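Local structure of truncated hemoglobin from geobacillus stearothermophilus (Geobacillus stearothermophilus, 2BKM) at residues Val20-Phe23 with Tyr24-Val27. The protein is a haem-containing truncated globin that binds oxygen, probably serving in oxygen transport or storage. Sequence-based numbering, arbitrary orientation.
Sequences VEAF and YRRV. With ACT (acetate ion), chain E.
V20 and Y24 lie side by side one turn apart on helix 12-29, probably the B helix of the truncated-globin fold, with V20 CG1 at the edge of the tyrosine ring, 3.7 Å from Y24 CD1. Helix 42-55 covers both side chains, through A45. E21, extended beyond CG, sends OE2 to R25 NH2, a salt bridge of 2.8 Å in which the carboxylate and guanidinium planes stand 83° apart. R25 bends at chi3, folding its guanidinium back so that E21 O and A22 CA lie over one face; NH1 makes a second salt bridge, to E98. A22 O accepts the amide of R26 and also a water at 2.8 Å, which in turn accepts a hydrogen bond from R25 NE. F23 has CG anti to the backbone N (chi1 179°), and from there its CD1 edge is set over the centre of the Y24 ring, an edge-to-face pair with planes at 71°. V27 CG2 covers one face of the phenyl ring, 3.6 Å from its centroid, a CH-pi contact; W88 makes a further edge-to-face pair with F23. With an alanine in place of this phenylalanine, the Y24 face and V27 CG2 would lose their aromatic partner, which would probably open a gap and let the tyrosine ring turn more easily. The F23 edge also meets acetate O, to which Y24 OH donates at 2.4 Å, a doubtfully short length; W88 NE1 is hydrogen-bonded to the same acetate, probably from the crystallisation liquor, and Q48 OE1 is a weak partner of the hydroxyl. Y24, Q48 and W88 all belong to the oxygen-molecule pocket beside the haem. The contact thus has two chemistries: a charged, hydrated flank, and a buried aromatic one where F23 backs the tyrosine ring, consistent with holding its hydroxyl ready for a polar guest.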
ATOM      1  N   VAL A  20      -1.871  -4.398  -6.702  1.00  8.09           N
ATOM      2  CA  VAL A  20      -0.587  -3.728  -6.822  1.00  8.95           C
ATOM      3  C   VAL A  20      -0.377  -3.168  -8.213  1.00  8.99           C
ATOM      4  O   VAL A  20       0.054  -2.058  -8.348  1.00  9.52           O
ATOM      5  CB  VAL A  20       0.539  -4.710  -6.428  1.00  9.46           C
ATOM      6  CG1 VAL A  20       1.894  -4.216  -6.906  1.00 12.56           C
ATOM      7  CG2 VAL A  20       0.496  -4.918  -4.944  1.00 10.12           C
ATOM      8  N   GLU A  21      -0.705  -3.964  -9.225  1.00 10.58           N
ATOM      9  CA  GLU A  21      -0.593  -3.494 -10.601  1.00 11.30           C
ATOM     10  C   GLU A  21      -1.415  -2.212 -10.791  1.00 10.25           C
ATOM     11  O   GLU A  21      -0.923  -1.217 -11.314  1.00 11.20           O
ATOM     12  CB  GLU A  21      -1.088  -4.592 -11.538  1.00 12.23           C
ATOM     13  CG  GLU A  21      -0.893  -4.226 -13.002  1.00 19.30           C
ATOM     14  CD  GLU A  21      -1.785  -5.022 -13.967  1.00 27.91           C
ATOM     15  OE1 GLU A  21      -2.613  -5.874 -13.535  1.00 30.26           O
ATOM     16  OE2 GLU A  21      -1.659  -4.759 -15.190  1.00 31.33           O
ATOM     17  N   ALA A  22      -2.665  -2.229 -10.322  1.00  9.17           N
ATOM     18  CA  ALA A  22      -3.501  -1.070 -10.503  1.00  8.19           C
ATOM     19  C   ALA A  22      -3.000   0.129  -9.703  1.00  8.37           C
ATOM     20  O   ALA A  22      -3.024   1.269 -10.166  1.00  9.67           O
ATOM     21  CB  ALA A  22      -4.931  -1.442 -10.119  1.00  8.55           C
ATOM     22  N   PHE A  23      -2.554  -0.146  -8.494  1.00  7.96           N
ATOM     23  CA  PHE A  23      -2.080   0.884  -7.607  1.00  7.27           C
ATOM     24  C   PHE A  23      -0.891   1.663  -8.215  1.00  7.65           C
ATOM     25  O   PHE A  23      -0.882   2.886  -8.212  1.00  8.50           O
ATOM     26  CB  PHE A  23      -1.725   0.269  -6.255  1.00  7.05           C
ATOM     27  CG  PHE A  23      -1.198   1.279  -5.265  1.00  6.53           C
ATOM     28  CD1 PHE A  23       0.122   1.192  -4.846  1.00  9.13           C
ATOM     29  CD2 PHE A  23      -1.990   2.319  -4.787  1.00  7.64           C
ATOM     30  CE1 PHE A  23       0.625   2.105  -3.938  1.00  7.94           C
ATOM     31  CE2 PHE A  23      -1.491   3.248  -3.882  1.00  7.50           C
ATOM     32  CZ  PHE A  23      -0.187   3.145  -3.454  1.00  7.28           C
ATOM     33  N   TYR A  24       0.086   0.922  -8.739  1.00  8.24           N
ATOM     34  CA  TYR A  24       1.273   1.631  -9.234  1.00  8.70           C
ATOM     35  C   TYR A  24       1.010   2.375 -10.510  1.00  9.37           C
ATOM     36  O   TYR A  24       1.682   3.391 -10.778  1.00 11.39           O
ATOM     37  CB  TYR A  24       2.529   0.766  -9.271  1.00  8.55           C
ATOM     38  CG  TYR A  24       2.975   0.577  -7.862  1.00  7.85           C
ATOM     39  CD1 TYR A  24       2.816  -0.634  -7.216  1.00  9.57           C
ATOM     40  CD2 TYR A  24       3.481   1.654  -7.151  1.00  7.67           C
ATOM     41  CE1 TYR A  24       3.175  -0.774  -5.886  1.00 10.06           C
ATOM     42  CE2 TYR A  24       3.833   1.539  -5.838  1.00  9.76           C
ATOM     43  CZ  TYR A  24       3.673   0.310  -5.200  1.00  9.72           C
ATOM     44  OH  TYR A  24       4.009   0.171  -3.874  1.00 11.24           O
ATOM     45  N   ARG A  25       0.016   1.934 -11.288  1.00 10.54           N
ATOM     46  CA  ARG A  25      -0.370   2.782 -12.417  1.00 11.70           C
ATOM     47  C   ARG A  25      -0.914   4.133 -11.928  1.00 11.50           C
ATOM     48  O   ARG A  25      -0.674   5.175 -12.548  1.00 12.97           O
ATOM     49  CB  ARG A  25      -1.427   2.108 -13.285  1.00 12.94           C
ATOM     50  CG  ARG A  25      -0.897   0.951 -14.085  1.00 17.50           C
ATOM     51  CD  ARG A  25      -1.943   0.577 -15.149  1.00 22.44           C
ATOM     52  NE  ARG A  25      -3.169   0.032 -14.560  1.00 23.82           N
ATOM     53  CZ  ARG A  25      -3.348  -1.264 -14.333  1.00 29.50           C
ATOM     54  NH1 ARG A  25      -4.484  -1.708 -13.802  1.00 28.84           N
ATOM     55  NH2 ARG A  25      -2.375  -2.121 -14.642  1.00 31.09           N
ATOM     56  N   ARG A  26      -1.662   4.123 -10.818  1.00 10.67           N
ATOM     57  CA  ARG A  26      -2.191   5.359 -10.272  1.00 10.58           C
ATOM     58  C   ARG A  26      -1.090   6.205  -9.657  1.00 11.29           C
ATOM     59  O   ARG A  26      -1.089   7.408  -9.793  1.00 12.44           O
ATOM     60  CB  ARG A  26      -3.270   5.068  -9.226  1.00 11.40           C
ATOM     61  CG  ARG A  26      -4.547   4.357  -9.701  1.00 13.84           C
ATOM     62  CD  ARG A  26      -5.159   4.851 -10.993  1.00 18.69           C
ATOM     63  NE  ARG A  26      -6.493   4.250 -11.053  1.00 20.60           N
ATOM     64  CZ  ARG A  26      -7.639   4.928 -11.043  1.00 16.80           C
ATOM     65  NH1 ARG A  26      -7.665   6.261 -11.039  1.00 15.81           N
ATOM     66  NH2 ARG A  26      -8.769   4.249 -11.061  1.00 20.08           N
ATOM     67  N   VAL A  27      -0.160   5.563  -8.948  1.00 10.47           N
ATOM     68  CA  VAL A  27       0.927   6.281  -8.337  1.00 11.06           C
ATOM     69  C   VAL A  27       1.739   6.976  -9.391  1.00 12.33           C
ATOM     70  O   VAL A  27       2.102   8.131  -9.210  1.00 13.23           O
ATOM     71  CB  VAL A  27       1.817   5.315  -7.511  1.00 10.03           C
ATOM     72  CG1 VAL A  27       3.101   6.007  -7.077  1.00 12.01           C
ATOM     73  CG2 VAL A  27       1.041   4.798  -6.274  1.00 10.38           C
TER
HETATM   74  C   ACT E 203       4.760   2.110  -1.810  0.50  8.05           C
HETATM   75  O   ACT E 203       3.797   2.116  -2.572  0.50  7.66           O
HETATM   76  OXT ACT E 203       4.600   2.696  -0.757  0.50  5.35           O
HETATM   77  CH3 ACT E 203       6.027   1.414  -2.136  0.50  9.42           C
HETATM   78  O   HOH W   1      -4.672  -4.592 -12.051  1.00 29.64           O
HETATM   79  O   HOH W   2      -4.573   1.770 -12.448  1.00 27.24           O